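Local coordinates for protein esterase D (Lactobacillus rhamnosus, PDB 3DKR) that probably hydrolyses carboxylic esters, as a serine hydrolase of the alpha/beta-hydrolase fold, at residues L202-R207 and F218-D223; G137-A142 and T156-Y161; E17-D22 and T89-K94. All blocks are in the same frame, centred on the assembly; numbering follows the deposited sequence. Where two conformers were deposited one is given.

Contact 1: residues L202-R207 and F218-D223; sequences LAYQLR and FHWYDD
The helix segment bearing Ala203, Tyr204 and Arg207 runs antiparallel (176°) to the strand bearing Phe218 and Trp220, with the two axes 10.3 Å apart. Such packing belongs to a beta-alpha-beta unit of the alpha/beta-hydrolase fold, in which strand 187-192 leads into helix 202-209 and the chain returns as strand 216-221, an outermost strand. No hydrogen bond crosses the contact; an aromatic cluster joins the two elements. Phe218 and Trp220 rise toward the helix, and Tyr204, its CG anti to the carbonyl carbon (chi1 -60°), lays its ring across both. Phe218 CZ sits over one face of the tyrosine, 3.5 Å from Tyr204 CE1. The planes are 27° apart and slid so far that the rings barely overlap. Farther along the tyrosine, on the same side of its plane, Tyr204 CE2 comes within 3.6 Å of Trp220 CZ3, while the phenol oxygen rests over the face of the indole, offset toward its rim. Phe218 and Trp220 would probably lose the ring that bridges them were an alanine here in place of Tyr204, leaving a gap beside the helix. The guanidinium of Arg207 turns one face to Tyr204 CD1, and Arg207 CD lies 4.1 Å from Phe218 CD1. Trp220 also touches Gln191, its side chain about 7 Å from that of Asp195, the predicted charge-relay acid. The methyl of Ala203 lies 3.8 Å from Phe218 CE1 and more loosely at the edge of the indole, and Ala203 O lies 3.6 Å from Phe218 CE1, near the plane of that ring.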
loop_
_atom_site.group_PDB
_atom_site.type_symbol
_atom_site.label_atom_id
_atom_site.label_comp_id
_atom_site.label_asym_id
_atom_site.label_seq_id
_atom_site.Cartn_x
_atom_site.Cartn_y
_atom_site.Cartn_z
ATOM N N LEU A 202 11.280 -9.791 -4.436
ATOM C CA LEU A 202 10.996 -9.612 -3.006
ATOM C C LEU A 202 9.701 -10.297 -2.569
ATOM O O LEU A 202 9.553 -10.667 -1.401
ATOM C CB LEU A 202 10.925 -8.125 -2.642
ATOM C CG LEU A 202 12.238 -7.431 -2.334
ATOM C CD1 LEU A 202 13.309 -7.777 -3.349
ATOM C CD2 LEU A 202 11.979 -5.903 -2.274
ATOM N N ALA A 203 8.762 -10.457 -3.494
ATOM C CA ALA A 203 7.491 -11.087 -3.160
ATOM C C ALA A 203 7.716 -12.524 -2.673
ATOM O O ALA A 203 7.044 -12.989 -1.754
ATOM C CB ALA A 203 6.562 -11.060 -4.368
ATOM N N TYR A 204 8.647 -13.227 -3.314
ATOM C CA TYR A 204 8.986 -14.589 -2.914
ATOM C C TYR A 204 9.662 -14.627 -1.556
ATOM O O TYR A 204 9.408 -15.521 -0.742
ATOM C CB TYR A 204 9.894 -15.236 -3.952
ATOM C CG TYR A 204 9.282 -15.318 -5.326
ATOM C CD1 TYR A 204 8.278 -16.233 -5.598
ATOM C CD2 TYR A 204 9.691 -14.481 -6.346
ATOM C CE1 TYR A 204 7.706 -16.329 -6.865
ATOM C CE2 TYR A 204 9.130 -14.553 -7.604
ATOM C CZ TYR A 204 8.140 -15.488 -7.868
ATOM O OH TYR A 204 7.567 -15.595 -9.112
ATOM N N GLN A 205 10.508 -13.636 -1.278
ATOM C CA GLN A 205 11.124 -13.558 0.045
ATOM C C GLN A 205 10.081 -13.292 1.142
ATOM O O GLN A 205 10.163 -13.839 2.250
ATOM C CB GLN A 205 12.216 -12.482 0.080
ATOM C CG GLN A 205 13.496 -12.831 -0.670
ATOM C CD GLN A 205 14.719 -12.090 -0.097
ATOM O OE1 GLN A 205 14.598 -10.987 0.453
ATOM N NE2 GLN A 205 15.889 -12.716 -0.186
ATOM N N LEU A 206 9.101 -12.446 0.832
ATOM C CA LEU A 206 8.027 -12.163 1.770
ATOM C C LEU A 206 7.257 -13.459 2.040
ATOM O O LEU A 206 7.085 -13.849 3.188
ATOM C CB LEU A 206 7.114 -11.061 1.219
ATOM C CG LEU A 206 5.830 -10.754 1.980
ATOM C CD1 LEU A 206 6.131 -10.381 3.428
ATOM C CD2 LEU A 206 5.041 -9.652 1.231
ATOM N N ARG A 207 6.836 -14.130 0.973
ATOM C CA ARG A 207 6.164 -15.430 1.090
ATOM C C ARG A 207 6.935 -16.385 1.982
ATOM O O ARG A 207 6.369 -16.982 2.901
ATOM C CB ARG A 207 5.994 -16.051 -0.287
ATOM C CG ARG A 207 5.373 -17.459 -0.276
ATOM C CD ARG A 207 5.588 -18.155 -1.615
ATOM N NE ARG A 207 7.006 -18.422 -1.844
ATOM C CZ ARG A 207 7.516 -18.858 -2.990
ATOM N NH1 ARG A 207 6.733 -19.074 -4.040
ATOM N NH2 ARG A 207 8.829 -19.066 -3.081
ATOM N N PHE A 218 -0.638 -16.450 -2.952
ATOM C CA PHE A 218 0.363 -15.757 -3.771
ATOM C C PHE A 218 -0.066 -15.629 -5.232
ATOM O O PHE A 218 -0.416 -16.629 -5.881
ATOM C CB PHE A 218 1.692 -16.516 -3.681
ATOM C CG PHE A 218 2.867 -15.817 -4.351
ATOM C CD1 PHE A 218 3.757 -15.074 -3.589
ATOM C CD2 PHE A 218 3.107 -15.936 -5.711
ATOM C CE1 PHE A 218 4.837 -14.450 -4.174
ATOM C CE2 PHE A 218 4.190 -15.297 -6.314
ATOM C CZ PHE A 218 5.059 -14.553 -5.537
ATOM N N HIS A 219 0.005 -14.411 -5.762
ATOM C CA HIS A 219 -0.418 -14.127 -7.133
ATOM C C HIS A 219 0.574 -13.255 -7.875
ATOM O O HIS A 219 0.992 -12.218 -7.362
ATOM C CB HIS A 219 -1.779 -13.458 -7.125
ATOM C CG HIS A 219 -2.846 -14.336 -6.577
ATOM N ND1 HIS A 219 -3.538 -15.229 -7.367
ATOM C CD2 HIS A 219 -3.310 -14.501 -5.317
ATOM C CE1 HIS A 219 -4.395 -15.896 -6.614
ATOM N NE2 HIS A 219 -4.279 -15.471 -5.369
ATOM N N TRP A 220 0.957 -13.716 -9.071
ATOM C CA TRP A 220 1.879 -13.015 -9.969
ATOM C C TRP A 220 1.077 -12.485 -11.148
ATOM O O TRP A 220 0.306 -13.249 -11.747
ATOM C CB TRP A 220 2.956 -13.987 -10.468
ATOM C CG TRP A 220 4.158 -13.310 -11.054
ATOM C CD1 TRP A 220 4.440 -13.114 -12.373
ATOM C CD2 TRP A 220 5.247 -12.753 -10.321
ATOM N NE1 TRP A 220 5.641 -12.437 -12.508
ATOM C CE2 TRP A 220 6.151 -12.200 -11.258
ATOM C CE3 TRP A 220 5.528 -12.633 -8.965
ATOM C CZ2 TRP A 220 7.340 -11.572 -10.864
ATOM C CZ3 TRP A 220 6.697 -12.020 -8.580
ATOM C CH2 TRP A 220 7.589 -11.497 -9.516
ATOM N N TYR A 221 1.245 -11.199 -11.480
ATOM C CA TYR A 221 0.471 -10.537 -12.542
ATOM C C TYR A 221 1.424 -10.326 -13.709
ATOM O O TYR A 221 2.084 -9.301 -13.829
ATOM C CB TYR A 221 -0.211 -9.259 -12.000
ATOM C CG TYR A 221 -1.198 -9.662 -10.928
ATOM C CD1 TYR A 221 -2.464 -10.139 -11.258
ATOM C CD2 TYR A 221 -0.828 -9.648 -9.588
ATOM C CE1 TYR A 221 -3.350 -10.579 -10.265
ATOM C CE2 TYR A 221 -1.696 -10.076 -8.590
ATOM C CZ TYR A 221 -2.945 -10.560 -8.935
ATOM O OH TYR A 221 -3.785 -10.975 -7.931
ATOM N N ASP A 222 1.442 -11.324 -14.589
ATOM C CA ASP A 222 2.521 -11.551 -15.560
ATOM C C ASP A 222 3.086 -10.333 -16.286
ATOM O O ASP A 222 4.289 -10.053 -16.235
ATOM C CB ASP A 222 2.114 -12.628 -16.592
ATOM C CG ASP A 222 0.701 -12.440 -17.163
ATOM O OD1 ASP A 222 0.096 -11.343 -17.043
ATOM O OD2 ASP A 222 0.192 -13.420 -17.756
ATOM N N ASP A 223 2.222 -9.639 -17.014
ATOM C CA ASP A 223 2.700 -8.573 -17.919
ATOM C C ASP A 223 2.500 -7.159 -17.387
ATOM O O ASP A 223 2.744 -6.176 -18.091
ATOM C CB ASP A 223 2.035 -8.701 -19.293
#

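Contact 2: residues G137-A142 and T156-Y161; sequences GFLKYA and TQILAY
Phe138 brings the flat group of this contact, and Ile158 meets its ring at a slant, nearest CD2 and CE2. Phe138 CD2 is 3.9 Å from Ile158 CG2, and Phe138 CE2 is 4.0 Å from Ile158 CD1, so both branches of the isoleucine lie against the ring. The same ring also touches Leu69 of helix 66-71 and Thr32, residues that tie it to the neighbouring parts of the chain. Ile158 can serve several partners because its branches diverge: CG2 is anti to the backbone N, whereas CG1 is anti to the carbonyl carbon and continues fully extended to CD1 (chi2 174°). The two helices, 134-149 and 155-178, form a helical hairpin between strands 119-122 and 187-192, the place where alpha/beta hydrolases commonly carry a cap insertion, and Phe138 lies about 12 Å from the predicted catalytic His226, measured between side chains. The helix segments run roughly antiparallel, at 145°, and their axes are 10.9 Å apart. Leu139, next to Phe138 on helix 134-149, places its CD2 3.6 Å from Ile158 CG2. Its second methyl, CD1, reaches only loosely to Leu159 CD2, at 4.4 Å, nearer the solvent-facing margin. Deeper in, Ala142 CB and Ile158 CD1 are 3.4 Å apart, tighter than usual for two carbons, while Ala142 also rests on Pro65.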
loop_
_atom_site.group_PDB
_atom_site.type_symbol
_atom_site.label_atom_id
_atom_site.label_comp_id
_atom_site.label_asym_id
_atom_site.label_seq_id
_atom_site.Cartn_x
_atom_site.Cartn_y
_atom_site.Cartn_z
ATOM N N GLY A 137 11.259 7.506 -10.721
ATOM C CA GLY A 137 9.811 7.628 -10.586
ATOM C C GLY A 137 9.392 8.895 -9.857
ATOM O O GLY A 137 8.477 9.598 -10.294
ATOM N N PHE A 138 10.055 9.193 -8.741
ATOM C CA PHE A 138 9.715 10.375 -7.945
ATOM C C PHE A 138 10.006 11.631 -8.754
ATOM O O PHE A 138 9.177 12.527 -8.829
ATOM C CB PHE A 138 10.490 10.412 -6.620
ATOM C CG PHE A 138 9.943 11.404 -5.632
ATOM C CD1 PHE A 138 9.242 10.978 -4.507
ATOM C CD2 PHE A 138 10.105 12.781 -5.827
ATOM C CE1 PHE A 138 8.735 11.893 -3.602
ATOM C CE2 PHE A 138 9.585 13.692 -4.923
ATOM C CZ PHE A 138 8.904 13.249 -3.809
ATOM N N LEU A 139 11.186 11.684 -9.370
ATOM C CA LEU A 139 11.557 12.851 -10.172
ATOM C C LEU A 139 10.548 13.093 -11.300
ATOM O O LEU A 139 10.167 14.237 -11.561
ATOM C CB LEU A 139 12.993 12.716 -10.712
ATOM C CG LEU A 139 14.081 12.763 -9.633
ATOM C CD1 LEU A 139 15.427 12.182 -10.128
ATOM C CD2 LEU A 139 14.262 14.182 -9.122
ATOM N N LYS A 140 10.084 12.019 -11.935
ATOM C CA LYS A 140 9.141 12.130 -13.057
ATOM C C LYS A 140 7.755 12.550 -12.562
ATOM O O LYS A 140 7.071 13.348 -13.197
ATOM C CB LYS A 140 9.061 10.816 -13.822
ATOM C CG LYS A 140 10.296 10.520 -14.642
ATOM N N TYR A 141 7.348 11.995 -11.429
ATOM C CA TYR A 141 6.118 12.402 -10.757
ATOM C C TYR A 141 6.132 13.900 -10.489
ATOM O O TYR A 141 5.193 14.604 -10.856
ATOM C CB TYR A 141 5.975 11.628 -9.437
ATOM C CG TYR A 141 4.927 12.180 -8.491
ATOM C CD1 TYR A 141 3.589 11.872 -8.665
ATOM C CD2 TYR A 141 5.277 12.989 -7.413
ATOM C CE1 TYR A 141 2.630 12.354 -7.799
ATOM C CE2 TYR A 141 4.306 13.488 -6.538
ATOM C CZ TYR A 141 2.987 13.161 -6.738
ATOM O OH TYR A 141 2.003 13.639 -5.894
ATOM N N ALA A 142 7.202 14.384 -9.856
ATOM C CA ALA A 142 7.311 15.796 -9.497
ATOM C C ALA A 142 7.264 16.670 -10.755
ATOM O O ALA A 142 6.612 17.725 -10.778
ATOM C CB ALA A 142 8.582 16.052 -8.716
ATOM N N THR A 156 16.426 19.875 -7.655
ATOM C CA THR A 156 17.542 20.096 -6.737
ATOM C C THR A 156 17.150 19.862 -5.275
ATOM O O THR A 156 17.866 19.189 -4.534
ATOM C CB THR A 156 18.151 21.509 -6.912
ATOM O OG1 THR A 156 18.472 21.716 -8.295
ATOM C CG2 THR A 156 19.414 21.670 -6.074
ATOM N N GLN A 157 16.014 20.408 -4.861
ATOM C CA GLN A 157 15.513 20.168 -3.508
ATOM C C GLN A 157 15.113 18.696 -3.340
ATOM O O GLN A 157 15.344 18.101 -2.285
ATOM C CB GLN A 157 14.334 21.103 -3.176
ATOM C CG GLN A 157 14.755 22.515 -2.740
ATOM C CD GLN A 157 15.046 22.628 -1.233
ATOM O OE1 GLN A 157 16.199 22.561 -0.798
ATOM N NE2 GLN A 157 13.993 22.793 -0.438
ATOM N N ILE A 158 14.542 18.105 -4.384
ATOM C CA ILE A 158 14.175 16.685 -4.329
ATOM C C ILE A 158 15.405 15.833 -3.978
ATOM O O ILE A 158 15.355 15.007 -3.057
ATOM C CB ILE A 158 13.535 16.209 -5.638
ATOM C CG1 ILE A 158 12.139 16.820 -5.777
ATOM C CG2 ILE A 158 13.474 14.669 -5.684
ATOM C CD1 ILE A 158 11.485 16.524 -7.100
ATOM N N LEU A 159 16.522 16.065 -4.668
ATOM C CA LEU A 159 17.751 15.293 -4.416
ATOM C C LEU A 159 18.311 15.507 -3.011
ATOM O O LEU A 159 19.003 14.633 -2.471
ATOM C CB LEU A 159 18.827 15.606 -5.459
ATOM C CG LEU A 159 18.548 15.171 -6.899
ATOM C CD1 LEU A 159 19.776 15.432 -7.764
ATOM C CD2 LEU A 159 18.124 13.704 -6.990
ATOM N N ALA A 160 18.013 16.659 -2.421
ATOM C CA ALA A 160 18.444 16.979 -1.061
ATOM C C ALA A 160 17.705 16.174 0.001
ATOM O O ALA A 160 18.273 15.867 1.043
ATOM C CB ALA A 160 18.254 18.456 -0.792
ATOM N N TYR A 161 16.434 15.863 -0.258
ATOM C CA TYR A 161 15.580 15.193 0.735
ATOM C C TYR A 161 15.282 13.722 0.409
ATOM O O TYR A 161 15.073 12.910 1.327
ATOM C CB TYR A 161 14.221 15.883 0.816
ATOM C CG TYR A 161 14.121 17.176 1.594
ATOM C CD1 TYR A 161 14.071 17.175 2.990
ATOM C CD2 TYR A 161 13.964 18.388 0.934
ATOM C CE1 TYR A 161 13.930 18.371 3.712
ATOM C CE2 TYR A 161 13.816 19.582 1.640
ATOM C CZ TYR A 161 13.801 19.563 3.025
ATOM O OH TYR A 161 13.652 20.752 3.714
#

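Contact 3: residues E17-D22 and T89-K94; sequences EYEGTD and TAKYAK
Glu17 and Glu19 reach Lys91 by unlike torsions: Glu17 is extended, its CG anti to the backbone N (chi1 -177°), Glu19 folds at chi2 (-53°), and the lysine chain bends at chi3 (68°) and again at chi4 to bring its ammonium between the two carboxylates. Lys91 NZ makes a salt bridge of 2.7 Å to Glu17 OE2, coming from well above the carboxylate plane, and a second of 3.0 Å to Glu19 OE1, which offers its syn lone pair. This shared ammonium probably eases the crowding of two negative charges. Glu17 keeps its other oxygen, OE1, for a hydrogen bond to His87 NE2. The lysine belongs to the connection between helix 74-89 and strand 94-99, and the acids to an outermost strand, 16-18, and the turn that leads from it to strand 23-28, so the contact joins two connections of the alpha/beta-hydrolase fold. Tyr92 lies along the turn, its ring carrying Lys91 CB over one face and the turn backbone at its edge, with Thr21 O 3.3 Å from Tyr92 CD1. Its hydroxyl accepts the amide of Gly20, Gly20 N to Tyr92 OH 2.9 Å, and donates to a water 2.6 Å from Tyr92 OH. That water donates to Glu17 OE2, at 2.6 Å, and to Tyr18 O, at 2.8 Å, and thus links the tyrosine to the salt-bridge network. Farther along, Lys94 N donates to Asp22 O at 3.2 Å, and Lys94 pairs by its backbone with Gly24 where strands 23-28 and 94-99 begin to run side by side.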
loop_
_atom_site.group_PDB
_atom_site.type_symbol
_atom_site.label_atom_id
_atom_site.label_comp_id
_atom_site.label_asym_id
_atom_site.label_seq_id
_atom_site.Cartn_x
_atom_site.Cartn_y
_atom_site.Cartn_z
ATOM N N GLU A 17 -14.534 6.711 2.197
ATOM C CA GLU A 17 -15.062 5.560 2.924
ATOM C C GLU A 17 -16.376 5.127 2.342
ATOM O O GLU A 17 -17.256 5.956 2.090
ATOM C CB GLU A 17 -15.258 5.872 4.409
ATOM C CG GLU A 17 -15.753 4.661 5.209
ATOM C CD GLU A 17 -15.629 4.794 6.722
ATOM O OE1 GLU A 17 -15.232 5.869 7.228
ATOM O OE2 GLU A 17 -15.932 3.789 7.410
ATOM N N TYR A 18 -16.507 3.822 2.143
ATOM C CA TYR A 18 -17.762 3.212 1.768
ATOM C C TYR A 18 -18.277 2.379 2.915
ATOM O O TYR A 18 -17.540 1.543 3.473
ATOM C CB TYR A 18 -17.575 2.282 0.577
ATOM C CG TYR A 18 -17.016 2.926 -0.662
ATOM C CD1 TYR A 18 -17.244 4.268 -0.952
ATOM C CD2 TYR A 18 -16.285 2.167 -1.574
ATOM C CE1 TYR A 18 -16.722 4.847 -2.120
ATOM C CE2 TYR A 18 -15.779 2.733 -2.722
ATOM C CZ TYR A 18 -15.985 4.075 -2.986
ATOM O OH TYR A 18 -15.468 4.631 -4.156
ATOM N N GLU A 19 -19.553 2.562 3.238
ATOM C CA GLU A 19 -20.167 1.772 4.310
ATOM C C GLU A 19 -20.448 0.370 3.844
ATOM O O GLU A 19 -20.824 0.151 2.699
ATOM C CB GLU A 19 -21.467 2.415 4.778
ATOM C CG GLU A 19 -21.314 3.846 5.234
ATOM C CD GLU A 19 -20.233 4.041 6.270
ATOM O OE1 GLU A 19 -20.205 3.285 7.280
ATOM O OE2 GLU A 19 -19.387 4.954 6.066
ATOM N N GLY A 20 -20.269 -0.591 4.746
ATOM C CA GLY A 20 -20.633 -1.971 4.480
ATOM C C GLY A 20 -21.518 -2.530 5.574
ATOM O O GLY A 20 -22.244 -1.783 6.246
ATOM N N THR A 21 -21.455 -3.848 5.762
ATOM C CA THR A 21 -22.268 -4.513 6.781
ATOM C C THR A 21 -21.366 -5.340 7.704
ATOM O O THR A 21 -21.018 -4.873 8.797
ATOM C CB THR A 21 -23.410 -5.348 6.151
ATOM O OG1 THR A 21 -22.901 -6.236 5.150
ATOM C CG2 THR A 21 -24.470 -4.425 5.514
ATOM N N ASP A 22 -20.952 -6.523 7.267
ATOM C CA ASP A 22 -20.180 -7.424 8.156
ATOM C C ASP A 22 -18.670 -7.226 8.076
ATOM O O ASP A 22 -17.971 -7.374 9.083
ATOM C CB ASP A 22 -20.483 -8.900 7.874
ATOM C CG ASP A 22 -20.084 -9.321 6.482
ATOM O OD1 ASP A 22 -20.767 -8.851 5.544
ATOM O OD2 ASP A 22 -19.097 -10.097 6.333
ATOM N N THR A 89 -11.985 -1.630 12.697
ATOM C CA THR A 89 -12.248 -2.697 13.673
ATOM C C THR A 89 -13.253 -2.254 14.748
ATOM O O THR A 89 -13.775 -3.095 15.487
ATOM C CB THR A 89 -10.977 -3.210 14.354
ATOM O OG1 THR A 89 -10.367 -2.150 15.098
ATOM C CG2 THR A 89 -10.006 -3.800 13.347
ATOM N N ALA A 90 -13.521 -0.962 14.881
ATOM C CA ALA A 90 -14.598 -0.516 15.787
ATOM C C ALA A 90 -15.999 -0.832 15.237
ATOM O O ALA A 90 -16.965 -0.926 16.012
ATOM C CB ALA A 90 -14.472 0.969 16.046
ATOM N N LYS A 91 -16.095 -0.983 13.914
ATOM C CA LYS A 91 -17.375 -0.994 13.182
ATOM C C LYS A 91 -17.778 -2.371 12.663
ATOM O O LYS A 91 -18.966 -2.721 12.698
ATOM C CB LYS A 91 -17.294 -0.061 11.947
ATOM C CG LYS A 91 -17.091 1.381 12.235
ATOM C CD LYS A 91 -16.780 2.178 10.952
ATOM C CE LYS A 91 -17.951 2.254 10.020
ATOM N NZ LYS A 91 -17.928 3.545 9.247
ATOM N N TYR A 92 -16.813 -3.124 12.139
ATOM C CA TYR A 92 -17.092 -4.328 11.344
ATOM C C TYR A 92 -16.717 -5.587 12.086
ATOM O O TYR A 92 -15.740 -5.601 12.806
ATOM C CB TYR A 92 -16.339 -4.296 10.003
ATOM C CG TYR A 92 -16.845 -3.187 9.139
ATOM C CD1 TYR A 92 -18.096 -3.276 8.574
ATOM C CD2 TYR A 92 -16.127 -2.020 8.956
ATOM C CE1 TYR A 92 -18.618 -2.250 7.819
ATOM C CE2 TYR A 92 -16.637 -0.995 8.190
ATOM C CZ TYR A 92 -17.887 -1.119 7.622
ATOM O OH TYR A 92 -18.415 -0.091 6.858
ATOM N N ALA A 93 -17.479 -6.656 11.874
ATOM C CA ALA A 93 -17.164 -7.939 12.492
ATOM C C ALA A 93 -15.790 -8.430 12.061
ATOM O O ALA A 93 -15.083 -9.037 12.853
ATOM C CB ALA A 93 -18.192 -8.970 12.108
ATOM N N LYS A 94 -15.460 -8.235 10.781
ATOM C CA LYS A 94 -14.168 -8.656 10.227
ATOM C C LYS A 94 -13.537 -7.531 9.443
ATOM O O LYS A 94 -14.234 -6.797 8.738
ATOM C CB LYS A 94 -14.344 -9.881 9.329
ATOM C CG LYS A 94 -14.897 -11.104 10.069
ATOM C CD LYS A 94 -14.787 -12.365 9.218
ATOM C CE LYS A 94 -15.422 -13.582 9.888
ATOM N NZ LYS A 94 -15.236 -14.839 9.105
HETATM O O HOH W 1 -16.583 1.588 6.124
HETATM O O HOH W 2 -21.480 -2.970 11.649
#

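The three contacts illustrate how chemistry follows position in one fold. Contacts 1 and 3 both reach the central sheet but at its two different outermost strands, with centres 29 Å apart; both are surface contacts. Contact 1 packs a helix on a strand through aromatic rings and has no hydrogen bond between its segments, whereas contact 3 joins a turn to a loop by salt bridges, hydrogen bonds that involve the backbone, and water. Contact 2 is the buried one, a purely apolar helix-to-helix interface away from the sheet; it lies across the centre of the chain from contact 3. No two of the contacts touch, and they follow one another along the chain as 3, 2 and 1.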